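Local coordinates for actin binding protein family protein (Entamoeba histolytica HM-1:IMSS, PDB 6K2F) that probably binds actin monomers and inhibits their polymerisation by sequestering them, here represented by the N-terminal ADF-homology domain of a twinfilin, at residues A[45-49]-A[66-70]; A[114-118]-A[131-135]. All coordinates share one frame; numbering follows the deposited sequence.

Both contacts put a helix against the same mixed sheet of a single ADF-homology (cofilin-type) domain, and their centres lie about 11 Å apart. In contact 1 the short helix 45-49 packs on the end of strand 62-68; in contact 2 the C-terminal helix 127-137 packs on strand 114-120. Strand 77-85 lies between the two, pairing antiparallel with 62-68 and parallel with 114-120. Along the chain the contacts follow in series, the first closing before the second opens. They also meet directly: Leu49 CD1 is 3.6 Å from Tyr131 CD2, and Phe45 CE2 is 3.8 Å from Tyr131 CE2, so the two helices touch and the contacts are joined within one domain.

Contact 1 of 2, residues A[45-49]-A[66-70]; sequences FDADL and FRTET
Two phenylalanines, Phe45 and Phe66, meet as an oblique aromatic pair, planes 78° apart, where a short helix is laid on the central mixed sheet of the ADF-homology (cofilin-type) domain. Their centroids are 5.5 Å apart, and the closest carbons are CE1 of Phe45 and CE1 of Phe66, at 3.5 Å. Both first torsions set the ring anti to the backbone N (168° for Phe45), which carries each ring into the interface. Leu49 comes across the Phe66 ring at about a right angle: its CD2 sits over one face, 3.8 Å from the ring centroid, in a CH-pi contact. At the rim of the same ring, Phe66 CE2 lies 3.5 Å from Asp48 O; Phe66 also touches Leu81 of the neighbouring strand 77-85. The Phe45 ring presents its edge to a backbone oxygen, with CD1 3.7 Å from Arg67 O, while Phe45 CB rests 3.8 Å from Glu69 CG. No hydrogen bond joins the segments directly; Arg22 links them through salt bridges to Asp48 OD2 and Glu69 and a hydrogen bond to Arg67 O, while Asp48 OD1 is hydrogen-bonded to Thr42 OG1. Thr68 OG1, also hydrogen-bonded to Lys79 O, accepts from Thr70 N (3.0 Å) in an ST turn. Direct contact is thus mainly apolar, and the polar link runs through Arg22, which probably offsets the charge of the buried Asp48 and of the exposed Glu69.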
loop_
_atom_site.group_PDB
_atom_site.type_symbol
_atom_site.label_atom_id
_atom_site.label_comp_id
_atom_site.label_asym_id
_atom_site.label_seq_id
_atom_site.Cartn_x
_atom_site.Cartn_y
_atom_site.Cartn_z
ATOM N N PHE A 45 3.084 7.026 -1.259
ATOM C CA PHE A 45 2.173 7.835 -0.415
ATOM C C PHE A 45 1.515 8.921 -1.268
ATOM O O PHE A 45 0.301 9.121 -1.198
ATOM C CB PHE A 45 2.975 8.444 0.734
ATOM C CG PHE A 45 2.257 9.516 1.508
ATOM C CD1 PHE A 45 1.414 9.173 2.545
ATOM C CD2 PHE A 45 2.428 10.856 1.211
ATOM C CE1 PHE A 45 0.783 10.145 3.299
ATOM C CE2 PHE A 45 1.787 11.826 1.963
ATOM C CZ PHE A 45 0.959 11.471 2.995
ATOM N N ASP A 46 2.324 9.616 -2.065
ATOM C CA ASP A 46 1.842 10.782 -2.848
ATOM C C ASP A 46 0.748 10.337 -3.825
ATOM O O ASP A 46 -0.329 10.965 -3.843
ATOM C CB ASP A 46 2.996 11.446 -3.593
ATOM C CG ASP A 46 3.977 12.173 -2.685
ATOM O OD1 ASP A 46 3.568 12.662 -1.613
ATOM O OD2 ASP A 46 5.153 12.238 -3.050
ATOM N N ALA A 47 1.008 9.285 -4.607
ATOM C CA ALA A 47 0.041 8.717 -5.570
ATOM C C ALA A 47 -1.208 8.267 -4.812
ATOM O O ALA A 47 -2.336 8.526 -5.264
ATOM C CB ALA A 47 0.659 7.554 -6.300
ATOM N N ASP A 48 -1.021 7.627 -3.663
ATOM C CA ASP A 48 -2.157 7.011 -2.948
ATOM C C ASP A 48 -3.109 8.093 -2.420
ATOM O O ASP A 48 -4.304 7.790 -2.225
ATOM C CB ASP A 48 -1.699 6.081 -1.825
ATOM C CG ASP A 48 -1.085 4.759 -2.276
ATOM O OD1 ASP A 48 -0.937 4.510 -3.520
ATOM O OD2 ASP A 48 -0.737 3.975 -1.359
ATOM N N LEU A 49 -2.630 9.319 -2.188
ATOM C CA LEU A 49 -3.530 10.381 -1.679
ATOM C C LEU A 49 -4.710 10.543 -2.640
ATOM O O LEU A 49 -5.830 10.807 -2.171
ATOM C CB LEU A 49 -2.765 11.694 -1.496
ATOM C CG LEU A 49 -1.915 11.763 -0.228
ATOM C CD1 LEU A 49 -0.954 12.939 -0.286
ATOM C CD2 LEU A 49 -2.807 11.843 1.001
ATOM N N PHE A 66 -5.654 7.509 7.012
ATOM C CA PHE A 66 -4.699 7.422 5.890
ATOM C C PHE A 66 -3.287 7.290 6.474
ATOM O O PHE A 66 -2.784 8.174 7.151
ATOM C CB PHE A 66 -4.840 8.641 4.993
ATOM C CG PHE A 66 -4.156 8.487 3.664
ATOM C CD1 PHE A 66 -2.793 8.690 3.567
ATOM C CD2 PHE A 66 -4.878 8.177 2.520
ATOM C CE1 PHE A 66 -2.154 8.570 2.348
ATOM C CE2 PHE A 66 -4.223 8.011 1.307
ATOM C CZ PHE A 66 -2.870 8.220 1.225
ATOM N N ARG A 67 -2.645 6.190 6.165
ATOM C CA ARG A 67 -1.320 5.856 6.739
ATOM C C ARG A 67 -0.226 6.669 6.043
ATOM O O ARG A 67 -0.192 6.694 4.815
ATOM C CB ARG A 67 -1.057 4.361 6.590
ATOM C CG ARG A 67 0.189 3.898 7.327
ATOM C CD ARG A 67 0.465 2.413 7.169
ATOM N NE ARG A 67 0.518 2.015 5.770
ATOM C CZ ARG A 67 1.515 2.248 4.927
ATOM N NH1 ARG A 67 2.598 2.896 5.323
ATOM N NH2 ARG A 67 1.438 1.824 3.678
ATOM N N THR A 68 0.634 7.322 6.814
ATOM C CA THR A 68 1.803 8.047 6.268
ATOM C C THR A 68 2.963 7.072 6.094
ATOM O O THR A 68 2.839 5.879 6.428
ATOM C CB THR A 68 2.249 9.222 7.149
ATOM O OG1 THR A 68 2.952 8.740 8.296
ATOM C CG2 THR A 68 1.084 10.096 7.558
ATOM N N GLU A 69 4.124 7.576 5.647
ATOM C CA GLU A 69 5.383 6.791 5.555
ATOM C C GLU A 69 6.242 6.943 6.811
ATOM O O GLU A 69 7.336 6.372 6.847
ATOM C CB GLU A 69 6.174 7.246 4.332
ATOM C CG GLU A 69 5.538 6.838 3.020
ATOM C CD GLU A 69 5.290 5.347 2.916
ATOM O OE1 GLU A 69 6.246 4.568 3.087
ATOM O OE2 GLU A 69 4.134 4.972 2.743
ATOM N N THR A 70 5.780 7.719 7.792
ATOM C CA THR A 70 6.559 7.999 9.016
ATOM C C THR A 70 6.212 6.925 10.047
ATOM O O THR A 70 5.029 6.716 10.309
ATOM C CB THR A 70 6.314 9.430 9.507
ATOM O OG1 THR A 70 6.841 10.290 8.495
ATOM C CG2 THR A 70 6.995 9.719 10.825
#

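Contact 2 of 2, residues A[114-118]-A[131-135]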
loop_
_atom_site.group_PDB
_atom_site.type_symbol
_atom_site.label_atom_id
_atom_site.label_comp_id
_atom_site.label_asym_id
_atom_site.label_seq_id
_atom_site.Cartn_x
_atom_site.Cartn_y
_atom_site.Cartn_z
ATOM N N PHE A 114 -1.860 10.224 15.164
ATOM C CA PHE A 114 -2.228 11.145 14.056
ATOM C C PHE A 114 -1.233 12.293 13.967
ATOM O O PHE A 114 -1.026 13.049 14.920
ATOM C CB PHE A 114 -3.666 11.630 14.192
ATOM C CG PHE A 114 -4.626 10.482 14.068
ATOM C CD1 PHE A 114 -4.917 9.949 12.825
ATOM C CD2 PHE A 114 -5.171 9.895 15.199
ATOM C CE1 PHE A 114 -5.783 8.881 12.703
ATOM C CE2 PHE A 114 -6.029 8.820 15.075
ATOM C CZ PHE A 114 -6.330 8.317 13.835
ATOM N N LEU A 115 -0.620 12.390 12.800
ATOM C CA LEU A 115 0.300 13.501 12.467
ATOM C C LEU A 115 -0.561 14.748 12.263
ATOM O O LEU A 115 -0.239 15.812 12.833
ATOM C CB LEU A 115 1.043 13.086 11.194
ATOM C CG LEU A 115 2.062 14.078 10.654
ATOM C CD1 LEU A 115 3.307 14.077 11.520
ATOM C CD2 LEU A 115 2.405 13.744 9.213
ATOM N N TYR A 116 -1.654 14.603 11.508
ATOM C CA TYR A 116 -2.595 15.707 11.239
ATOM C C TYR A 116 -4.027 15.187 11.238
ATOM O O TYR A 116 -4.267 14.042 10.820
ATOM C CB TYR A 116 -2.356 16.314 9.855
ATOM C CG TYR A 116 -1.008 16.953 9.692
ATOM C CD1 TYR A 116 -0.639 18.033 10.477
ATOM C CD2 TYR A 116 -0.104 16.467 8.762
ATOM C CE1 TYR A 116 0.597 18.632 10.334
ATOM C CE2 TYR A 116 1.143 17.051 8.621
ATOM C CZ TYR A 116 1.486 18.131 9.401
ATOM O OH TYR A 116 2.703 18.729 9.242
ATOM N N GLU A 117 -4.939 16.067 11.630
ATOM C CA GLU A 117 -6.388 15.875 11.430
ATOM C C GLU A 117 -6.798 16.934 10.415
ATOM O O GLU A 117 -6.640 18.135 10.731
ATOM C CB GLU A 117 -7.094 15.949 12.774
ATOM C CG GLU A 117 -6.578 14.906 13.763
ATOM C CD GLU A 117 -7.365 14.845 15.061
ATOM O OE1 GLU A 117 -8.351 15.591 15.167
ATOM O OE2 GLU A 117 -6.989 14.055 15.962
ATOM N N ILE A 118 -7.317 16.519 9.274
ATOM C CA ILE A 118 -7.645 17.397 8.122
ATOM C C ILE A 118 -9.160 17.395 7.914
ATOM O O ILE A 118 -9.724 16.369 7.468
ATOM C CB ILE A 118 -6.887 16.987 6.857
ATOM C CG1 ILE A 118 -5.387 16.940 7.118
ATOM C CG2 ILE A 118 -7.241 17.927 5.715
ATOM C CD1 ILE A 118 -4.571 16.444 5.952
ATOM N N TYR A 131 -3.923 17.912 0.044
ATOM C CA TYR A 131 -2.950 17.690 1.142
ATOM C C TYR A 131 -1.879 18.781 1.109
ATOM O O TYR A 131 -1.510 19.338 2.164
ATOM C CB TYR A 131 -2.322 16.303 1.010
ATOM C CG TYR A 131 -1.412 15.944 2.151
ATOM C CD1 TYR A 131 -1.886 15.961 3.451
ATOM C CD2 TYR A 131 -0.079 15.654 1.938
ATOM C CE1 TYR A 131 -1.050 15.666 4.516
ATOM C CE2 TYR A 131 0.765 15.348 2.992
ATOM C CZ TYR A 131 0.278 15.361 4.283
ATOM O OH TYR A 131 1.099 15.040 5.322
ATOM N N GLU A 132 -1.347 19.062 -0.080
ATOM C CA GLU A 132 -0.298 20.108 -0.236
ATOM C C GLU A 132 -0.879 21.459 0.204
ATOM O O GLU A 132 -0.185 22.204 0.890
ATOM C CB GLU A 132 0.228 20.091 -1.666
ATOM C CG GLU A 132 1.005 18.819 -2.000
ATOM C CD GLU A 132 2.301 18.588 -1.225
ATOM O OE1 GLU A 132 2.817 19.555 -0.618
ATOM O OE2 GLU A 132 2.802 17.433 -1.231
ATOM N N ALA A 133 -2.141 21.738 -0.121
ATOM C CA ALA A 133 -2.805 23.005 0.265
ATOM C C ALA A 133 -2.939 23.072 1.785
ATOM O O ALA A 133 -2.703 24.149 2.353
ATOM C CB ALA A 133 -4.149 23.124 -0.411
ATOM N N PHE A 134 -3.308 21.961 2.415
ATOM C CA PHE A 134 -3.410 21.872 3.896
ATOM C C PHE A 134 -2.044 22.193 4.509
ATOM O O PHE A 134 -1.973 23.004 5.460
ATOM C CB PHE A 134 -3.882 20.494 4.357
ATOM C CG PHE A 134 -3.704 20.279 5.843
ATOM C CD1 PHE A 134 -4.615 20.788 6.757
ATOM C CD2 PHE A 134 -2.595 19.621 6.334
ATOM C CE1 PHE A 134 -4.436 20.598 8.117
ATOM C CE2 PHE A 134 -2.401 19.443 7.699
ATOM C CZ PHE A 134 -3.330 19.927 8.589
ATOM N N LEU A 135 -0.974 21.590 3.979
ATOM C CA LEU A 135 0.379 21.744 4.575
ATOM C C LEU A 135 0.817 23.203 4.494
ATOM O O LEU A 135 1.486 23.681 5.424
ATOM C CB LEU A 135 1.374 20.823 3.860
ATOM C CG LEU A 135 1.229 19.338 4.163
ATOM C CD1 LEU A 135 2.269 18.554 3.390
ATOM C CD2 LEU A 135 1.344 19.064 5.655
#
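Strand 116-118 and helix 131-135 run at 115° to each other, their axes approaching to 10.6 Å, and the nearest CA pair is Ile118 with Phe134 at 7.5 Å. The chain turns a corner at Leu115, and beyond it Tyr116 and Ile118 both direct their CB atoms toward the helix, whereas the intervening Glu117 points away and reaches Arg106 in a salt bridge. Phe134 fits against both. Its CG lies anti to the backbone N (chi1 167°), which extends the ring from the helix toward the strand. The edge of this ring meets the face of Tyr116 in a T-shaped pair, with Phe134 CE2 3.5 Å from Tyr116 CG and the planes at 71°. One face of the Phe134 ring receives Ile118, whose CG1 stands 3.7 Å from the centroid, almost exactly on the ring normal. The pairing of strand 114-120 with strand 77-85 is parallel, and helix 127-137 covers this part of the central mixed sheet, in keeping with the ADF-homology fold, in which helices pack against such a sheet. Tyr131, one turn before Leu135, offers its ring edge to the tip of Ile118, CD1 of the tyrosine being 3.7 Å from CD1 of the isoleucine. Its hydroxyl oxygen lies near the plane of the Tyr116 ring, 3.9 Å from CE2. Leu135 reaches the outer end of Tyr116, its CD2 approaching the ring obliquely, 3.6 Å from Tyr116 CE2, while Glu138 touches the tyrosine from beyond the helix.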